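Local coordinates for putative exported protein (PDB 3FZX), which is of unknown function but binds calcium ions and, with its YmcC-like barrel fold, is probably a lipid-binding exported protein, at residues A86-A91 with V168-N173; M172-W175 with T180-G183. One frame throughout, in Å; residues are numbered along the deposited sequence.

Contact 1: residues A86-A91 with V168-N173; sequences ATFPTA and VKYEMN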
loop_
_atom_site.group_PDB
_atom_site.type_symbol
_atom_site.label_atom_id
_atom_site.label_comp_id
_atom_site.label_asym_id
_atom_site.label_seq_id
_atom_site.Cartn_x
_atom_site.Cartn_y
_atom_site.Cartn_z
ATOM N N ALA A 86 5.250 2.438 -12.978
ATOM C CA ALA A 86 5.626 1.245 -13.767
ATOM C C ALA A 86 5.665 1.513 -15.286
ATOM O O ALA A 86 6.173 0.673 -16.038
ATOM C CB ALA A 86 4.713 0.039 -13.468
ATOM N N THR A 87 5.171 2.665 -15.743
ATOM C CA THR A 87 5.323 3.016 -17.151
ATOM C C THR A 87 6.734 3.495 -17.468
ATOM O O THR A 87 7.012 3.827 -18.603
ATOM C CB THR A 87 4.296 4.051 -17.669
ATOM O OG1 THR A 87 4.661 5.362 -17.242
ATOM C CG2 THR A 87 2.898 3.722 -17.207
ATOM N N PHE A 88 7.641 3.522 -16.495
ATOM C CA PHE A 88 9.047 3.840 -16.795
ATOM C C PHE A 88 9.613 2.684 -17.638
ATOM O O PHE A 88 9.240 1.541 -17.424
ATOM C CB PHE A 88 9.840 4.023 -15.504
ATOM C CG PHE A 88 9.441 5.254 -14.683
ATOM C CD1 PHE A 88 8.357 6.078 -15.032
ATOM C CD2 PHE A 88 10.142 5.558 -13.510
ATOM C CE1 PHE A 88 8.013 7.188 -14.255
ATOM C CE2 PHE A 88 9.797 6.670 -12.721
ATOM C CZ PHE A 88 8.726 7.476 -13.094
ATOM N N PRO A 89 10.478 2.972 -18.626
ATOM C CA PRO A 89 10.968 1.904 -19.508
ATOM C C PRO A 89 11.639 0.694 -18.826
ATOM O O PRO A 89 11.438 -0.453 -19.258
ATOM C CB PRO A 89 11.986 2.638 -20.392
ATOM C CG PRO A 89 11.486 4.013 -20.458
ATOM C CD PRO A 89 10.902 4.302 -19.106
ATOM N N THR A 90 12.428 0.954 -17.786
ATOM C CA THR A 90 13.090 -0.118 -17.015
ATOM C C THR A 90 12.045 -1.072 -16.486
ATOM O O THR A 90 12.213 -2.272 -16.555
ATOM C CB THR A 90 13.960 0.452 -15.844
ATOM O OG1 THR A 90 14.960 1.311 -16.393
ATOM C CG2 THR A 90 14.645 -0.651 -15.035
ATOM N N ALA A 91 10.931 -0.524 -16.027
ATOM C CA ALA A 91 9.841 -1.323 -15.503
ATOM C C ALA A 91 9.154 -2.112 -16.615
ATOM O O ALA A 91 9.021 -3.348 -16.546
ATOM C CB ALA A 91 8.860 -0.427 -14.795
ATOM N N VAL A 168 2.936 18.379 -11.868
ATOM C CA VAL A 168 3.834 18.082 -10.786
ATOM C C VAL A 168 5.213 17.724 -11.360
ATOM O O VAL A 168 5.307 17.175 -12.454
ATOM C CB VAL A 168 3.251 16.900 -9.970
ATOM C CG1 VAL A 168 4.249 16.376 -8.969
ATOM C CG2 VAL A 168 2.007 17.359 -9.243
ATOM N N LYS A 169 6.272 18.112 -10.657
ATOM C CA LYS A 169 7.639 17.716 -10.993
ATOM C C LYS A 169 8.119 16.810 -9.855
ATOM O O LYS A 169 7.759 17.030 -8.703
ATOM C CB LYS A 169 8.548 18.937 -11.126
ATOM C CG LYS A 169 10.003 18.609 -11.486
ATOM C CD LYS A 169 10.887 19.853 -11.716
ATOM C CE LYS A 169 12.385 19.453 -11.917
ATOM N NZ LYS A 169 13.354 20.603 -12.116
ATOM N N TYR A 170 8.924 15.803 -10.183
ATOM C CA TYR A 170 9.455 14.838 -9.203
ATOM C C TYR A 170 10.856 14.351 -9.590
ATOM O O TYR A 170 11.259 14.445 -10.742
ATOM C CB TYR A 170 8.511 13.622 -9.047
ATOM C CG TYR A 170 8.239 12.807 -10.315
ATOM C CD1 TYR A 170 9.074 11.751 -10.689
ATOM C CD2 TYR A 170 7.137 13.077 -11.118
ATOM C CE1 TYR A 170 8.828 10.997 -11.847
ATOM C CE2 TYR A 170 6.884 12.335 -12.275
ATOM C CZ TYR A 170 7.736 11.295 -12.645
ATOM O OH TYR A 170 7.493 10.559 -13.805
ATOM N N GLU A 171 11.604 13.882 -8.605
ATOM C CA GLU A 171 12.840 13.198 -8.862
ATOM C C GLU A 171 12.621 11.716 -8.715
ATOM O O GLU A 171 11.646 11.276 -8.082
ATOM C CB GLU A 171 13.908 13.689 -7.915
ATOM C CG GLU A 171 14.109 15.207 -8.065
ATOM C CD GLU A 171 15.442 15.648 -7.576
ATOM O OE1 GLU A 171 16.425 15.295 -8.246
ATOM O OE2 GLU A 171 15.516 16.324 -6.527
HETATM N N MSE A 172 13.480 10.935 -9.357
HETATM C CA MSE A 172 13.437 9.490 -9.154
HETATM C C MSE A 172 14.785 8.769 -9.278
HETATM O O MSE A 172 15.710 9.257 -9.925
HETATM C CB MSE A 172 12.361 8.813 -10.024
HETATM C CG MSE A 172 12.836 8.241 -11.318
HETATM SE SE MSE A 172 12.836 9.589 -12.646
HETATM C CE MSE A 172 11.278 9.056 -13.704
ATOM N N ASN A 173 14.864 7.650 -8.558
ATOM C CA ASN A 173 16.001 6.744 -8.598
ATOM C C ASN A 173 15.451 5.392 -9.018
ATOM O O ASN A 173 14.441 4.927 -8.475
ATOM C CB ASN A 173 16.682 6.649 -7.232
ATOM C CG ASN A 173 17.390 7.938 -6.840
ATOM O OD1 ASN A 173 17.520 8.864 -7.645
ATOM N ND2 ASN A 173 17.856 8.001 -5.602
#
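The Phe88 ring meets two side chains of strand 168-173, those of Tyr170 and Met172, which come at it from the opposite direction. Tyr170 OH sits at the edge of the Phe88 ring, near its plane, 3.4 Å from Phe88 CZ. Tyr170 CE1 is 3.7 Å from the same Phe88 CZ. Met172, modelled as selenomethionine, makes a Met-aromatic contact. Its SE is 5.1 Å from the centroid of the Phe88 ring and lies obliquely, 46° off the ring normal. Met172 CG adds a contact of 3.7 Å to Phe88 CE2. The Met172 chain bends at chi2 (-86°), which sets SE beside the Phe88 ring. The exact place of its terminal methyl is doubtful in the model.

Phe88 is the N-cap residue of helix 89-94. One weak bond, Ala91 N to Phe88 O (3.0 Å), closes the first turn. Just before it, Thr87 OG1 is hydrogen-bonded to Asp84 O. Tyr170 and Met172 are two apart on the strand, and both turn to the buried face of the barrel wall. Their backbones are bonded to Gly185 and Gly183 of the neighbouring strand. Gln200 touches all three side chains, and Ile143 also packs on Phe88.

The contact therefore joins the start of the short helix to the inside of the barrel wall. No hydrogen bond crosses between the two segments. Carbon packing, a polarisable selenium and a phenol oxygen at a ring edge hold them together, so the attraction is probably mainly dispersive.

Contact 2: residues M172-W175 with T180-G183; sequences MNIW and TIKG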
loop_
_atom_site.group_PDB
_atom_site.type_symbol
_atom_site.label_atom_id
_atom_site.label_comp_id
_atom_site.label_asym_id
_atom_site.label_seq_id
_atom_site.Cartn_x
_atom_site.Cartn_y
_atom_site.Cartn_z
HETATM N N MSE A 172 13.480 10.935 -9.357
HETATM C CA MSE A 172 13.437 9.490 -9.154
HETATM C C MSE A 172 14.785 8.769 -9.278
HETATM O O MSE A 172 15.710 9.257 -9.925
HETATM C CB MSE A 172 12.361 8.813 -10.024
HETATM C CG MSE A 172 12.836 8.241 -11.318
HETATM SE SE MSE A 172 12.836 9.589 -12.646
HETATM C CE MSE A 172 11.278 9.056 -13.704
ATOM N N ASN A 173 14.864 7.650 -8.558
ATOM C CA ASN A 173 16.001 6.744 -8.598
ATOM C C ASN A 173 15.451 5.392 -9.018
ATOM O O ASN A 173 14.441 4.927 -8.475
ATOM C CB ASN A 173 16.682 6.649 -7.232
ATOM C CG ASN A 173 17.390 7.938 -6.840
ATOM O OD1 ASN A 173 17.520 8.864 -7.645
ATOM N ND2 ASN A 173 17.856 8.001 -5.602
ATOM N N ILE A 174 16.085 4.787 -10.020
ATOM C CA ILE A 174 15.681 3.479 -10.527
ATOM C C ILE A 174 16.876 2.542 -10.407
ATOM O O ILE A 174 17.925 2.802 -10.986
ATOM C CB ILE A 174 15.290 3.554 -11.986
ATOM C CG1 ILE A 174 14.170 4.577 -12.181
ATOM C CG2 ILE A 174 14.947 2.144 -12.504
ATOM C CD1 ILE A 174 14.122 5.162 -13.579
ATOM N N TRP A 175 16.728 1.478 -9.637
ATOM C CA TRP A 175 17.781 0.519 -9.437
ATOM C C TRP A 175 17.334 -0.848 -9.902
ATOM O O TRP A 175 16.206 -1.241 -9.656
ATOM C CB TRP A 175 18.108 0.446 -7.973
ATOM C CG TRP A 175 19.175 -0.569 -7.683
ATOM C CD1 TRP A 175 20.503 -0.351 -7.687
ATOM C CD2 TRP A 175 18.995 -1.963 -7.372
ATOM N NE1 TRP A 175 21.172 -1.499 -7.398
ATOM C CE2 TRP A 175 20.277 -2.514 -7.205
ATOM C CE3 TRP A 175 17.876 -2.797 -7.235
ATOM C CZ2 TRP A 175 20.489 -3.874 -6.876
ATOM C CZ3 TRP A 175 18.077 -4.149 -6.921
ATOM C CH2 TRP A 175 19.377 -4.675 -6.754
ATOM N N THR A 180 21.848 1.600 -12.003
ATOM C CA THR A 180 21.140 2.693 -11.362
ATOM C C THR A 180 20.969 3.796 -12.373
ATOM O O THR A 180 21.932 4.187 -13.001
ATOM C CB THR A 180 21.916 3.298 -10.200
ATOM O OG1 THR A 180 22.085 2.312 -9.189
ATOM C CG2 THR A 180 21.154 4.492 -9.594
ATOM N N ILE A 181 19.741 4.284 -12.520
ATOM C CA ILE A 181 19.429 5.431 -13.355
ATOM C C ILE A 181 18.904 6.498 -12.388
ATOM O O ILE A 181 18.103 6.188 -11.522
ATOM C CB ILE A 181 18.319 5.111 -14.373
ATOM C CG1 ILE A 181 18.711 3.948 -15.282
ATOM C CG2 ILE A 181 18.004 6.325 -15.240
ATOM C CD1 ILE A 181 17.542 3.531 -16.167
ATOM N N LYS A 182 19.382 7.732 -12.520
ATOM C CA LYS A 182 18.871 8.867 -11.750
ATOM C C LYS A 182 18.247 9.846 -12.714
ATOM O O LYS A 182 18.754 10.062 -13.817
ATOM C CB LYS A 182 19.983 9.539 -10.963
ATOM C CG LYS A 182 20.464 8.676 -9.829
ATOM C CD LYS A 182 21.509 9.353 -8.956
ATOM C CE LYS A 182 21.917 8.427 -7.804
ATOM N NZ LYS A 182 22.512 9.162 -6.646
ATOM N N GLY A 183 17.121 10.425 -12.328
ATOM C CA GLY A 183 16.469 11.389 -13.207
ATOM C C GLY A 183 15.350 12.157 -12.558
ATOM O O GLY A 183 15.232 12.201 -11.343
#
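Ile174 and Ile181 face each other across a hydrogen-bonded antiparallel pair, with CB to CB at 4.2 Å. Their side chains lie on the same sheet face as Met172. Thr90 of helix 89-94 touches both isoleucines there. Farther along that face Met172 meets a residue with no side chain, so its SE rests against backbone, 3.6 Å from Gly183 C.

The other face carries Asn173, Lys182, Trp175 and Thr180. Trp175 and Thr180 are a non-hydrogen-bonded pair, and their side chains run at a slant to each other. The indole of Trp175 stands with CG anti to the backbone N (chi1 178°), which lays its CD1 edge beside Thr180. Thr180 OG1 lies at that edge, near the ring plane, 3.4 Å from Trp175 CD1. The indole also packs on Arg140 and on Pro45 of the second subunit. Asn173 and Lys182 form the other non-hydrogen-bonded pair on this face.

The backbones set these pairings. The strand segments run antiparallel at 168°, their axes 4.7 Å apart. Met172 and Gly183 exchange two bonds, and Ile174 and Ile181 two more, the shortest from Ile181 N to Ile174 O (2.8 Å). Ile174 O also receives a CA-H...O contact from Thr180 CA at 3.2 Å.

This is the turn end of the hairpin of strands 161-175 and 180-190, in the antiparallel barrel. Four nearly straight backbone bonds fix the register. Through them the amides and carbonyls of Met172, Ile174, Ile181 and Gly183 satisfy one another. The polar backbone is thus paired within the sheet, and the side chains of Met172, Ile174 and Ile181 can form an apolar surface on the side of the helix.

In the fold
From the N terminus, the chain passes through five strands before it reaches 86-91, at the start of helix 89-94. Contact 1 closes the long loop from there to strand 161-175, with 76 residues between its segments. Contact 2 closes a much shorter one, the hairpin turn of four residues between strands 161-175 and 180-190. It starts where contact 1 ends. The two share Met172 and Asn173 and follow one another, so neither nests in the other. Their centres are 8 Å apart. Segment 86-91 also reaches contact 2, where Phe88 CD2 is 4.0 Å from Ile174 CD1. Together they tie the helix to two neighbouring strands of the barrel wall.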